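Local atomic coordinates of lipid II:glycine glycyltransferase (Staphylococcus aureus, PDB entry 6SNR), a protein that probably transfers the first glycine of the pentaglycine cross-bridge from glycyl-tRNA to the lysine side chain of membrane-bound lipid II during peptidoglycan synthesis. Residues Leu57-Val62 with Glu95-Glu100; Glu100-Ile105 with Tyr390-Pro395; Glu10-Val15 with Leu24-Trp29; Gly53-Leu58 with Cys70-Gly75. All blocks are in the same frame, centred on the assembly; numbering follows the deposited sequence.

Contact 1 of 4, residues Leu57-Val62 with Glu95-Glu100; sequences LLFKKV and EIAKAE
Phe59 projects from strand 50-61 onto the end of helix 83-99, meeting Ile96 and Ala97 of its last turn and Glu100 just beyond it. The result is a helix laid on one face of the mixed sheet of an acetyltransferase-like FemABX fold. The short axes of strand 57-61 and helix 95-99 run nearly parallel, 10° apart, with a closest approach of 10.6 Å.

Apolar packing centres on the Ile96 CG2 methyl, which is anti to its backbone N and so directed at the sheet; there CG2 lies 3.7 Å from Phe59 CZ, approaching the ring obliquely. The same methyl reaches Leu57 CD2 at 4.1 Å, bridging two residues on one side of the strand. Ala97 comes in at the ring edge, near its plane, its CA 3.8 Å from Phe59 CE1.

The ring face makes a different kind of contact. In Glu100 a chi1 of -58°, with CG anti to the carbonyl carbon, brings this methylene over Phe59 in a CH-pi contact, and the bend at chi2 turns the carboxylate aside. There OE1 is hydrogen-bonded to Tyr39 OH of the neighbouring strand 39-47, so a polar end and an apolar stem of one side chain serve separate partners. No hydrogen bond joins the two segments. Glu100 CG sits 3.9 Å from the centroid of the Phe59 ring, 15° off its normal and displaced toward the rim.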
loop_
_atom_site.group_PDB
_atom_site.type_symbol
_atom_site.label_atom_id
_atom_site.label_comp_id
_atom_site.label_asym_id
_atom_site.label_seq_id
_atom_site.Cartn_x
_atom_site.Cartn_y
_atom_site.Cartn_z
ATOM N N LEU A 57 5.014 22.065 3.866
ATOM C CA LEU A 57 4.535 22.819 2.692
ATOM C C LEU A 57 5.402 22.522 1.528
ATOM O O LEU A 57 6.652 22.625 1.612
ATOM C CB LEU A 57 4.603 24.354 3.002
ATOM C CG LEU A 57 3.623 24.981 3.983
ATOM C CD1 LEU A 57 3.486 24.344 5.333
ATOM C CD2 LEU A 57 4.004 26.470 4.131
ATOM N N LEU A 58 4.820 22.150 0.390
ATOM C CA LEU A 58 5.556 21.948 -0.813
ATOM C C LEU A 58 5.194 23.072 -1.759
ATOM O O LEU A 58 4.023 23.347 -2.008
ATOM C CB LEU A 58 5.218 20.606 -1.488
ATOM C CG LEU A 58 5.672 19.398 -0.654
ATOM C CD1 LEU A 58 5.178 18.075 -1.268
ATOM C CD2 LEU A 58 7.176 19.383 -0.555
ATOM N N PHE A 59 6.217 23.666 -2.335
ATOM C CA PHE A 59 6.047 24.714 -3.365
ATOM C C PHE A 59 6.542 24.317 -4.733
ATOM O O PHE A 59 7.605 23.677 -4.872
ATOM C CB PHE A 59 6.859 25.990 -2.914
ATOM C CG PHE A 59 6.300 26.656 -1.725
ATOM C CD1 PHE A 59 5.371 27.658 -1.814
ATOM C CD2 PHE A 59 6.735 26.334 -0.446
ATOM C CE1 PHE A 59 4.856 28.267 -0.699
ATOM C CE2 PHE A 59 6.212 26.926 0.662
ATOM C CZ PHE A 59 5.262 27.913 0.571
ATOM N N LYS A 60 5.835 24.797 -5.779
ATOM C CA LYS A 60 6.283 24.560 -7.132
ATOM C C LYS A 60 5.849 25.744 -7.976
ATOM O O LYS A 60 4.735 26.193 -7.860
ATOM C CB LYS A 60 5.741 23.275 -7.729
ATOM C CG LYS A 60 6.326 22.898 -9.093
ATOM C CD LYS A 60 5.893 21.521 -9.536
ATOM C CE LYS A 60 6.257 21.239 -10.979
ATOM N NZ LYS A 60 5.984 19.809 -11.348
ATOM N N LYS A 61 6.762 26.200 -8.839
ATOM C CA LYS A 61 6.483 27.327 -9.744
ATOM C C LYS A 61 5.405 26.952 -10.756
ATOM O O LYS A 61 5.397 25.842 -11.305
ATOM C CB LYS A 61 7.773 27.720 -10.456
ATOM C CG LYS A 61 7.621 28.773 -11.560
ATOM C CD LYS A 61 8.480 28.415 -12.770
ATOM C CE LYS A 61 8.138 27.027 -13.299
ATOM N NZ LYS A 61 8.151 26.842 -14.783
ATOM N N VAL A 62 4.498 27.899 -11.004
ATOM C CA VAL A 62 3.421 27.712 -12.034
ATOM C C VAL A 62 4.030 27.949 -13.438
ATOM O O VAL A 62 4.700 28.969 -13.638
ATOM C CB VAL A 62 2.219 28.637 -11.774
ATOM C CG1 VAL A 62 1.145 28.393 -12.829
ATOM C CG2 VAL A 62 1.600 28.427 -10.392
ATOM N N GLU A 95 2.369 33.418 6.068
ATOM C CA GLU A 95 3.651 34.158 6.037
ATOM C C GLU A 95 4.641 33.596 4.989
ATOM O O GLU A 95 5.257 34.297 4.161
ATOM C CB GLU A 95 4.322 34.128 7.414
ATOM C CG GLU A 95 3.607 34.793 8.557
ATOM C CD GLU A 95 4.511 35.074 9.760
ATOM O OE1 GLU A 95 5.749 34.867 9.676
ATOM O OE2 GLU A 95 3.962 35.517 10.793
ATOM N N ILE A 96 4.835 32.275 5.028
ATOM C CA ILE A 96 5.767 31.647 4.126
ATOM C C ILE A 96 5.263 31.746 2.676
ATOM O O ILE A 96 5.988 32.073 1.754
ATOM C CB ILE A 96 5.971 30.183 4.550
ATOM C CG1 ILE A 96 6.619 30.110 5.912
ATOM C CG2 ILE A 96 6.803 29.427 3.531
ATOM C CD1 ILE A 96 6.738 28.705 6.461
ATOM N N ALA A 97 3.989 31.396 2.468
ATOM C CA ALA A 97 3.425 31.330 1.130
ATOM C C ALA A 97 3.421 32.691 0.420
ATOM O O ALA A 97 3.656 32.745 -0.746
ATOM C CB ALA A 97 2.016 30.736 1.193
ATOM N N LYS A 98 3.166 33.762 1.149
ATOM C CA LYS A 98 3.170 35.092 0.533
ATOM C C LYS A 98 4.589 35.429 0.077
ATOM O O LYS A 98 4.797 35.966 -1.014
ATOM C CB LYS A 98 2.613 36.124 1.505
ATOM C CG LYS A 98 1.115 36.025 1.682
ATOM C CD LYS A 98 0.677 36.895 2.856
ATOM C CE LYS A 98 -0.824 36.977 2.991
ATOM N NZ LYS A 98 -1.476 37.809 1.948
ATOM N N ALA A 99 5.574 35.073 0.902
ATOM C CA ALA A 99 6.977 35.268 0.535
ATOM C C ALA A 99 7.414 34.448 -0.669
ATOM O O ALA A 99 8.337 34.841 -1.370
ATOM C CB ALA A 99 7.867 34.993 1.736
ATOM N N GLU A 100 6.728 33.306 -0.939
ATOM C CA GLU A 100 6.968 32.499 -2.105
ATOM C C GLU A 100 6.067 32.818 -3.334
ATOM O O GLU A 100 6.125 32.112 -4.330
ATOM C CB GLU A 100 6.849 31.002 -1.779
ATOM C CG GLU A 100 7.813 30.581 -0.688
ATOM C CD GLU A 100 9.248 30.810 -1.070
ATOM O OE1 GLU A 100 9.650 30.564 -2.221
ATOM O OE2 GLU A 100 9.970 31.219 -0.133
#

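Contact 2 of 4, residues Glu100-Ile105 with Tyr390-Pro395; sequences EKAYAI and YILNQP
Tyr103 O accepts two backbone hydrogen bonds, from Leu392 N and from Asn393 N, each 2.9 Å long. Both donors arrive from the same face of its carbonyl plane; Leu392 N stands well above that plane (45°), whereas Asn393 N is less tilted. Two successive amides thus converge on one oxygen where the chain leaves its strand.

Beyond this point the pairing is regular. Ile105 and Tyr390 form an antiparallel hydrogen-bonded pair, with Tyr390 N to Ile105 O at 2.8 Å and Ile105 N to Tyr390 O at 3.0 Å. Ala104 and Ile391 make the adjoining non-hydrogen-bonded pair, in which Ala104 CA also comes within 3.3 Å of Tyr390 O as a CA-H...O contact. These pairs join strand 102-107 to strand 388-391, so a strand from near the C terminus is built into the N-terminal mixed sheet, 285 residues away in sequence.

Leu392 contributes much of the side-chain packing. CG lies anti to its carbonyl carbon (chi1 -62°), and CD1 reaches both Ala102 CB at 4.1 Å and Ile105 CG1 at 4.2 Å; the Leu392 and Ile105 side chains run at a slant to each other. Ala97 of helix 83-99 packs on the same leucine.

Asn393 occupies the N-cap position of helix 394-400, and its OD1 accepts a hydrogen bond from Leu396 N. Meanwhile its CB lies 4.2 Å from Tyr103 CB. The hydroxyl of Tyr103 is hydrogen-bonded to Glu401 OE2, while that of Tyr390 pairs with Lys94 NZ.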
loop_
_atom_site.group_PDB
_atom_site.type_symbol
_atom_site.label_atom_id
_atom_site.label_comp_id
_atom_site.label_asym_id
_atom_site.label_seq_id
_atom_site.Cartn_x
_atom_site.Cartn_y
_atom_site.Cartn_z
ATOM N N GLU A 100 6.728 33.306 -0.939
ATOM C CA GLU A 100 6.968 32.499 -2.105
ATOM C C GLU A 100 6.067 32.818 -3.334
ATOM O O GLU A 100 6.125 32.112 -4.330
ATOM C CB GLU A 100 6.849 31.002 -1.779
ATOM C CG GLU A 100 7.813 30.581 -0.688
ATOM C CD GLU A 100 9.248 30.810 -1.070
ATOM O OE1 GLU A 100 9.650 30.564 -2.221
ATOM O OE2 GLU A 100 9.970 31.219 -0.133
ATOM N N LYS A 101 5.310 33.912 -3.229
ATOM C CA LYS A 101 4.407 34.400 -4.288
ATOM C C LYS A 101 3.383 33.314 -4.616
ATOM O O LYS A 101 3.075 33.075 -5.788
ATOM C CB LYS A 101 5.159 34.831 -5.563
ATOM C CG LYS A 101 6.324 35.801 -5.341
ATOM C CD LYS A 101 5.843 37.114 -4.756
ATOM C CE LYS A 101 6.975 38.143 -4.671
ATOM N NZ LYS A 101 6.437 39.412 -4.099
ATOM N N ALA A 102 2.872 32.644 -3.602
ATOM C CA ALA A 102 1.912 31.562 -3.842
ATOM C C ALA A 102 0.537 32.162 -4.209
ATOM O O ALA A 102 0.145 33.172 -3.650
ATOM C CB ALA A 102 1.784 30.673 -2.624
ATOM N N TYR A 103 -0.183 31.542 -5.160
ATOM C CA TYR A 103 -1.543 32.024 -5.475
ATOM C C TYR A 103 -2.591 31.448 -4.522
ATOM O O TYR A 103 -3.720 31.959 -4.448
ATOM C CB TYR A 103 -1.893 31.746 -6.946
ATOM C CG TYR A 103 -2.127 30.302 -7.271
ATOM C CD1 TYR A 103 -3.362 29.709 -7.020
ATOM C CD2 TYR A 103 -1.129 29.533 -7.833
ATOM C CE1 TYR A 103 -3.574 28.365 -7.357
ATOM C CE2 TYR A 103 -1.336 28.194 -8.166
ATOM C CZ TYR A 103 -2.540 27.627 -7.903
ATOM O OH TYR A 103 -2.750 26.298 -8.246
ATOM N N ALA A 104 -2.235 30.386 -3.767
ATOM C CA ALA A 104 -3.118 29.742 -2.791
ATOM C C ALA A 104 -2.313 28.748 -1.927
ATOM O O ALA A 104 -1.223 28.354 -2.355
ATOM C CB ALA A 104 -4.222 28.957 -3.524
ATOM N N ILE A 105 -2.931 28.396 -0.817
ATOM C CA ILE A 105 -2.490 27.336 0.104
ATOM C C ILE A 105 -3.565 26.249 0.022
ATOM O O ILE A 105 -4.706 26.449 0.410
ATOM C CB ILE A 105 -2.403 27.818 1.553
ATOM C CG1 ILE A 105 -1.323 28.897 1.684
ATOM C CG2 ILE A 105 -2.125 26.643 2.508
ATOM C CD1 ILE A 105 -1.488 29.697 2.944
ATOM N N TYR A 390 -6.995 28.098 0.542
ATOM C CA TYR A 390 -7.006 29.452 1.118
ATOM C C TYR A 390 -6.400 30.313 0.029
ATOM O O TYR A 390 -5.215 30.219 -0.302
ATOM C CB TYR A 390 -6.240 29.535 2.429
ATOM C CG TYR A 390 -6.346 30.900 3.057
ATOM C CD1 TYR A 390 -5.486 31.907 2.670
ATOM C CD2 TYR A 390 -7.303 31.178 4.031
ATOM C CE1 TYR A 390 -5.589 33.171 3.227
ATOM C CE2 TYR A 390 -7.390 32.446 4.607
ATOM C CZ TYR A 390 -6.531 33.432 4.176
ATOM O OH TYR A 390 -6.584 34.709 4.731
ATOM N N ILE A 391 -7.239 31.140 -0.632
ATOM C CA ILE A 391 -6.836 31.753 -1.866
ATOM C C ILE A 391 -6.118 33.085 -1.567
ATOM O O ILE A 391 -6.669 33.930 -0.841
ATOM C CB ILE A 391 -8.048 31.993 -2.830
ATOM C CG1 ILE A 391 -8.661 30.645 -3.212
ATOM C CG2 ILE A 391 -7.617 32.778 -4.063
ATOM C CD1 ILE A 391 -10.054 30.749 -3.818
ATOM N N LEU A 392 -4.929 33.237 -2.137
ATOM C CA LEU A 392 -4.075 34.416 -1.952
ATOM C C LEU A 392 -4.130 35.369 -3.122
ATOM O O LEU A 392 -3.946 36.581 -2.959
ATOM C CB LEU A 392 -2.620 33.985 -1.703
ATOM C CG LEU A 392 -2.454 33.159 -0.446
ATOM C CD1 LEU A 392 -1.084 32.504 -0.405
ATOM C CD2 LEU A 392 -2.759 33.936 0.822
ATOM N N ASN A 393 -4.338 34.838 -4.317
ATOM C CA ASN A 393 -4.533 35.675 -5.483
ATOM C C ASN A 393 -5.724 35.128 -6.276
ATOM O O ASN A 393 -5.585 34.129 -6.938
ATOM C CB ASN A 393 -3.276 35.696 -6.325
ATOM C CG ASN A 393 -3.338 36.725 -7.433
ATOM O OD1 ASN A 393 -4.250 36.692 -8.238
ATOM N ND2 ASN A 393 -2.352 37.618 -7.491
ATOM N N GLN A 394 -6.846 35.844 -6.252
ATOM C CA GLN A 394 -8.092 35.352 -6.876
ATOM C C GLN A 394 -7.998 35.177 -8.388
ATOM O O GLN A 394 -8.361 34.111 -8.894
ATOM C CB GLN A 394 -9.295 36.248 -6.526
ATOM C CG GLN A 394 -10.127 35.790 -5.349
ATOM C CD GLN A 394 -10.847 34.459 -5.585
ATOM O OE1 GLN A 394 -10.896 33.926 -6.706
ATOM N NE2 GLN A 394 -11.395 33.916 -4.530
ATOM N N PRO A 395 -7.516 36.197 -9.136
ATOM C CA PRO A 395 -7.399 36.051 -10.600
ATOM C C PRO A 395 -6.515 34.899 -11.047
ATOM O O PRO A 395 -6.809 34.193 -12.019
ATOM C CB PRO A 395 -6.819 37.413 -11.081
ATOM C CG PRO A 395 -6.960 38.342 -9.948
ATOM C CD PRO A 395 -7.254 37.582 -8.680
#

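Contact 3 of 4, residues Glu10-Val15 with Leu24-Trp29; sequences EHDAFV and LQLTKW
The His11 imidazole and the Asp12 carboxylate are the flat groups facing residues 24-29. Thr27 CG2 approaches the imidazole obliquely, 3.9 Å from His11 ND1. One face of this ring is covered from its own helix by Val15 CG2, displaced toward the rim, and Asp12 OD1 lies in plane at its edge. There His11 ND1 donates a long, weak but straight bond of 3.3 Å to Asp12 OD1.

The carboxylate is met by Thr27 on the syn side of both oxygens. Thr27 N donates to Asp12 OD1 at 2.8 Å, with an N-H...O angle of 169°, and Thr27 OG1 donates to Asp12 OD2 at 2.7 Å; neither donor is more than 17° out of the carboxylate plane. Thr27 OG1 sits between its backbone N and carbonyl carbon (chi1 70°), which allows amide and hydroxyl to address one carboxylate together and should fix its rotation. A water also gives OD2 a weak bond while accepting from Lys28 N, so Asp12 is tied to the first turn of helix 27-33. Negative charge here would probably suit that helix start.

About one turn further along helix 8-17, Val15 CG1 packs on Leu26 CD2 at 3.8 Å. Helix 8-17 is thereby joined to the start of helix 27-33, with His11 and Val15 also resting on Val54 of strand 50-61, while Gln25 touches Ile72 of strand 68-78 and Thr27 touches Arg42 of strand 39-47.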
loop_
_atom_site.group_PDB
_atom_site.type_symbol
_atom_site.label_atom_id
_atom_site.label_comp_id
_atom_site.label_asym_id
_atom_site.label_seq_id
_atom_site.Cartn_x
_atom_site.Cartn_y
_atom_site.Cartn_z
ATOM N N GLU A 10 11.966 15.130 14.768
ATOM C CA GLU A 10 10.901 15.507 15.642
ATOM C C GLU A 10 9.576 15.679 14.899
ATOM O O GLU A 10 8.553 15.249 15.369
ATOM C CB GLU A 10 11.285 16.774 16.420
ATOM C CG GLU A 10 12.393 16.501 17.461
ATOM C CD GLU A 10 13.011 17.761 18.051
ATOM O OE1 GLU A 10 12.978 18.888 17.486
ATOM O OE2 GLU A 10 13.613 17.595 19.145
ATOM N N HIS A 11 9.618 16.364 13.772
ATOM C CA HIS A 11 8.448 16.505 12.880
ATOM C C HIS A 11 7.912 15.141 12.476
ATOM O O HIS A 11 6.748 14.860 12.631
ATOM C CB HIS A 11 8.853 17.279 11.623
ATOM C CG HIS A 11 7.765 17.398 10.605
ATOM N ND1 HIS A 11 7.519 16.478 9.602
ATOM C CD2 HIS A 11 6.816 18.360 10.483
ATOM C CE1 HIS A 11 6.496 16.924 8.859
ATOM N NE2 HIS A 11 6.028 18.024 9.411
ATOM N N ASP A 12 8.784 14.301 11.944
ATOM C CA ASP A 12 8.382 12.975 11.469
ATOM C C ASP A 12 7.782 12.133 12.623
ATOM O O ASP A 12 6.777 11.447 12.471
ATOM C CB ASP A 12 9.556 12.252 10.793
ATOM C CG ASP A 12 9.940 12.857 9.452
ATOM O OD1 ASP A 12 9.057 13.601 8.897
ATOM O OD2 ASP A 12 11.064 12.602 8.978
ATOM N N ALA A 13 8.382 12.218 13.807
ATOM C CA ALA A 13 7.818 11.517 14.965
ATOM C C ALA A 13 6.394 11.957 15.294
ATOM O O ALA A 13 5.482 11.147 15.522
ATOM C CB ALA A 13 8.760 11.655 16.169
ATOM N N PHE A 14 6.186 13.272 15.272
ATOM C CA PHE A 14 4.894 13.847 15.530
ATOM C C PHE A 14 3.894 13.402 14.486
ATOM O O PHE A 14 2.762 12.999 14.843
ATOM C CB PHE A 14 4.980 15.378 15.559
ATOM C CG PHE A 14 3.679 16.039 15.930
ATOM C CD1 PHE A 14 2.736 16.357 14.989
ATOM C CD2 PHE A 14 3.400 16.322 17.254
ATOM C CE1 PHE A 14 1.534 16.958 15.357
ATOM C CE2 PHE A 14 2.211 16.913 17.621
ATOM C CZ PHE A 14 1.272 17.239 16.669
ATOM N N VAL A 15 4.254 13.460 13.199
ATOM C CA VAL A 15 3.368 12.988 12.114
ATOM C C VAL A 15 2.995 11.499 12.269
ATOM O O VAL A 15 1.842 11.116 12.138
ATOM C CB VAL A 15 4.006 13.226 10.725
ATOM C CG1 VAL A 15 3.162 12.631 9.574
ATOM C CG2 VAL A 15 4.263 14.740 10.488
ATOM N N LEU A 24 2.470 11.514 3.268
ATOM C CA LEU A 24 2.753 12.655 2.412
ATOM C C LEU A 24 3.189 13.909 3.202
ATOM O O LEU A 24 3.553 14.892 2.568
ATOM C CB LEU A 24 1.535 12.950 1.506
ATOM C CG LEU A 24 1.032 11.856 0.582
ATOM C CD1 LEU A 24 0.148 12.397 -0.560
ATOM C CD2 LEU A 24 1.997 10.787 0.134
ATOM N N GLN A 25 3.204 13.825 4.548
ATOM C CA GLN A 25 3.730 14.871 5.421
ATOM C C GLN A 25 5.115 14.561 6.005
ATOM O O GLN A 25 5.636 15.362 6.803
ATOM C CB GLN A 25 2.754 15.247 6.497
ATOM C CG GLN A 25 1.529 16.007 5.971
ATOM C CD GLN A 25 1.932 17.430 5.582
ATOM O OE1 GLN A 25 2.044 17.830 4.371
ATOM N NE2 GLN A 25 2.215 18.147 6.576
ATOM N N LEU A 26 5.683 13.422 5.649
ATOM C CA LEU A 26 7.039 13.062 6.143
ATOM C C LEU A 26 8.122 13.794 5.384
ATOM O O LEU A 26 8.051 13.993 4.166
ATOM C CB LEU A 26 7.289 11.535 6.046
ATOM C CG LEU A 26 6.343 10.657 6.866
ATOM C CD1 LEU A 26 6.727 9.188 6.660
ATOM C CD2 LEU A 26 6.421 11.023 8.336
ATOM N N THR A 27 9.216 14.112 6.099
ATOM C CA THR A 27 10.297 14.789 5.468
ATOM C C THR A 27 10.951 14.037 4.297
ATOM O O THR A 27 11.349 14.640 3.321
ATOM C CB THR A 27 11.381 15.283 6.470
ATOM O OG1 THR A 27 12.099 14.154 7.015
ATOM C CG2 THR A 27 10.816 16.107 7.575
ATOM N N LYS A 28 11.062 12.695 4.393
ATOM C CA LYS A 28 11.659 11.936 3.310
ATOM C C LYS A 28 10.712 11.830 2.095
ATOM O O LYS A 28 11.179 11.638 0.984
ATOM C CB LYS A 28 12.065 10.532 3.786
ATOM C CG LYS A 28 13.123 10.518 4.847
ATOM C CD LYS A 28 14.425 11.092 4.364
ATOM C CE LYS A 28 15.554 10.622 5.291
ATOM N NZ LYS A 28 15.665 9.121 5.366
ATOM N N TRP A 29 9.406 11.998 2.328
ATOM C CA TRP A 29 8.479 12.105 1.165
ATOM C C TRP A 29 8.774 13.407 0.393
ATOM O O TRP A 29 8.847 13.435 -0.859
ATOM C CB TRP A 29 7.042 12.070 1.605
ATOM C CG TRP A 29 6.127 12.166 0.445
ATOM C CD1 TRP A 29 5.486 13.287 -0.002
ATOM C CD2 TRP A 29 5.798 11.121 -0.476
ATOM N NE1 TRP A 29 4.793 13.003 -1.134
ATOM C CE2 TRP A 29 4.954 11.685 -1.448
ATOM C CE3 TRP A 29 6.138 9.763 -0.578
ATOM C CZ2 TRP A 29 4.408 10.936 -2.476
ATOM C CZ3 TRP A 29 5.624 9.032 -1.608
ATOM C CH2 TRP A 29 4.764 9.621 -2.553
HETATM O O HOH W 1 10.497 10.967 6.736
#

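Contact 4 of 4, residues Gly53-Leu58 with Cys70-Gly75; sequences GVAQLL and CYISRG
Leu57 and Ile72 run alongside one another in a common direction at the tightly packed side of this contact. Leu57 CD1 meets Ile72 CD1 at 3.8 Å, and Leu57 CG is equally near Cys70 SG; chi1 of Cys70 (180°) sets the sulfur anti to the backbone N and toward this leucine. On its other branch Ile72 extends CG2 to Ala55 CB at 3.9 Å. Ile105 and Ile107 of strand 102-107 also touch Ile72.

Backbone pairing is confined to one end. Tyr71 N donates to Leu58 O at 2.7 Å, in the carbonyl plane and almost straight (178°), while Leu58 N returns a bond to Tyr71 O from above the plane. This antiparallel hydrogen-bonded pair belongs to the beta hairpin of strands 50-61 and 68-78, whose short axes here cross at 144°.

Past the pair the strands diverge, and a water takes the place of direct bonds. It donates toward Gln56 O at 2.7 Å and Tyr71 O at 2.6 Å and accepts from Ser73 N at 2.8 Å, although more acceptors than its protons can serve lie near. The chain then folds into a type II turn from Ile72 to Gly75, closed by Gly75 N to Ile72 O. Ser73 OG turns to Leu24 O, its hydrogen-bonding partner, while remaining 3.8 Å from Leu58 CD1.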
loop_
_atom_site.group_PDB
_atom_site.type_symbol
_atom_site.label_atom_id
_atom_site.label_comp_id
_atom_site.label_asym_id
_atom_site.label_seq_id
_atom_site.Cartn_x
_atom_site.Cartn_y
_atom_site.Cartn_z
ATOM N N GLY A 53 0.729 21.018 16.599
ATOM C CA GLY A 53 0.465 20.760 15.150
ATOM C C GLY A 53 1.678 21.070 14.307
ATOM O O GLY A 53 2.498 21.917 14.681
ATOM N N VAL A 54 1.794 20.412 13.146
ATOM C CA VAL A 54 2.850 20.665 12.199
ATOM C C VAL A 54 2.315 20.627 10.801
ATOM O O VAL A 54 1.161 20.189 10.577
ATOM C CB VAL A 54 3.982 19.616 12.303
ATOM C CG1 VAL A 54 4.506 19.565 13.725
ATOM C CG2 VAL A 54 3.470 18.231 11.883
ATOM N N ALA A 55 3.118 21.093 9.880
ATOM C CA ALA A 55 2.794 20.971 8.466
ATOM C C ALA A 55 4.050 21.099 7.633
ATOM O O ALA A 55 4.968 21.861 7.951
ATOM C CB ALA A 55 1.728 21.995 8.071
ATOM N N GLN A 56 4.118 20.306 6.584
ATOM C CA GLN A 56 5.114 20.375 5.584
ATOM C C GLN A 56 4.491 20.943 4.299
ATOM O O GLN A 56 3.523 20.415 3.766
ATOM C CB GLN A 56 5.648 18.975 5.297
ATOM C CG GLN A 56 6.700 18.957 4.278
ATOM C CD GLN A 56 7.403 17.639 4.261
ATOM O OE1 GLN A 56 6.877 16.638 3.743
ATOM N NE2 GLN A 56 8.561 17.618 4.851
ATOM N N LEU A 57 5.014 22.065 3.866
ATOM C CA LEU A 57 4.535 22.819 2.692
ATOM C C LEU A 57 5.402 22.522 1.528
ATOM O O LEU A 57 6.652 22.625 1.612
ATOM C CB LEU A 57 4.603 24.354 3.002
ATOM C CG LEU A 57 3.623 24.981 3.983
ATOM C CD1 LEU A 57 3.486 24.344 5.333
ATOM C CD2 LEU A 57 4.004 26.470 4.131
ATOM N N LEU A 58 4.820 22.150 0.390
ATOM C CA LEU A 58 5.556 21.948 -0.813
ATOM C C LEU A 58 5.194 23.072 -1.759
ATOM O O LEU A 58 4.023 23.347 -2.008
ATOM C CB LEU A 58 5.218 20.606 -1.488
ATOM C CG LEU A 58 5.672 19.398 -0.654
ATOM C CD1 LEU A 58 5.178 18.075 -1.268
ATOM C CD2 LEU A 58 7.176 19.383 -0.555
ATOM N N CYS A 70 1.352 26.619 -3.159
ATOM C CA CYS A 70 1.686 26.040 -1.844
ATOM C C CYS A 70 0.776 24.853 -1.608
ATOM O O CYS A 70 -0.435 25.007 -1.401
ATOM C CB CYS A 70 1.517 27.068 -0.715
ATOM S SG CYS A 70 1.897 26.423 0.931
ATOM N N TYR A 71 1.339 23.638 -1.612
ATOM C CA TYR A 71 0.523 22.453 -1.424
ATOM C C TYR A 71 0.972 21.710 -0.165
ATOM O O TYR A 71 2.136 21.256 -0.095
ATOM C CB TYR A 71 0.616 21.570 -2.659
ATOM C CG TYR A 71 -0.166 20.263 -2.611
ATOM C CD1 TYR A 71 -1.370 20.145 -1.916
ATOM C CD2 TYR A 71 0.382 19.120 -3.200
ATOM C CE1 TYR A 71 -2.051 18.924 -1.832
ATOM C CE2 TYR A 71 -0.295 17.894 -3.129
ATOM C CZ TYR A 71 -1.512 17.821 -2.469
ATOM O OH TYR A 71 -2.142 16.574 -2.377
ATOM N N ILE A 72 0.076 21.628 0.787
ATOM C CA ILE A 72 0.290 20.951 2.085
ATOM C C ILE A 72 -0.345 19.580 1.951
ATOM O O ILE A 72 -1.479 19.359 2.380
ATOM C CB ILE A 72 -0.264 21.729 3.290
ATOM C CG1 ILE A 72 0.241 23.193 3.269
ATOM C CG2 ILE A 72 0.099 21.036 4.615
ATOM C CD1 ILE A 72 -0.146 24.051 4.443
ATOM N N SER A 73 0.403 18.664 1.339
ATOM C CA SER A 73 -0.189 17.353 0.875
ATOM C C SER A 73 -0.460 16.442 2.071
ATOM O O SER A 73 0.465 16.009 2.805
ATOM C CB SER A 73 0.755 16.654 -0.131
ATOM O OG SER A 73 2.103 16.482 0.368
ATOM N N ARG A 74 -1.750 16.155 2.310
ATOM C CA ARG A 74 -2.229 15.432 3.490
ATOM C C ARG A 74 -1.893 16.100 4.849
ATOM O O ARG A 74 -1.885 15.467 5.882
ATOM C CB ARG A 74 -1.779 13.961 3.453
ATOM C CG ARG A 74 -2.420 13.169 2.303
ATOM C CD ARG A 74 -3.795 12.773 2.691
ATOM N NE ARG A 74 -4.440 11.880 1.710
ATOM C CZ ARG A 74 -5.593 12.119 1.085
ATOM N NH1 ARG A 74 -6.250 13.260 1.259
ATOM N NH2 ARG A 74 -6.082 11.132 0.291
ATOM N N GLY A 75 -1.702 17.419 4.819
ATOM C CA GLY A 75 -1.700 18.255 6.027
ATOM C C GLY A 75 -2.868 19.209 6.011
ATOM O O GLY A 75 -3.741 19.087 5.130
HETATM O O HOH W 2 3.169 19.315 1.335
#

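How the contacts relate
From the N terminus, contact 3 closes first, a short loop between helices 8-17 and 27-33. Contacts 4 and 1 then open from overlapping parts of strand 50-61: contact 4 closes the hairpin with strand 68-78, and contact 1 closes later on helix 83-99. Their loops, 53 to 75 and 57 to 100, overlap without either enclosing the other. Contact 2 follows contact 1 in series, opening at the shared Glu100 and spanning 284 intervening residues to reach strand 388-391. Contacts 1, 2 and 4 touch one another around a single sheet, with Cys70 near both Phe59 and Ala102. Contact 3 touches contact 4 through residues 24-26, which lie against Gln56 and Ser73.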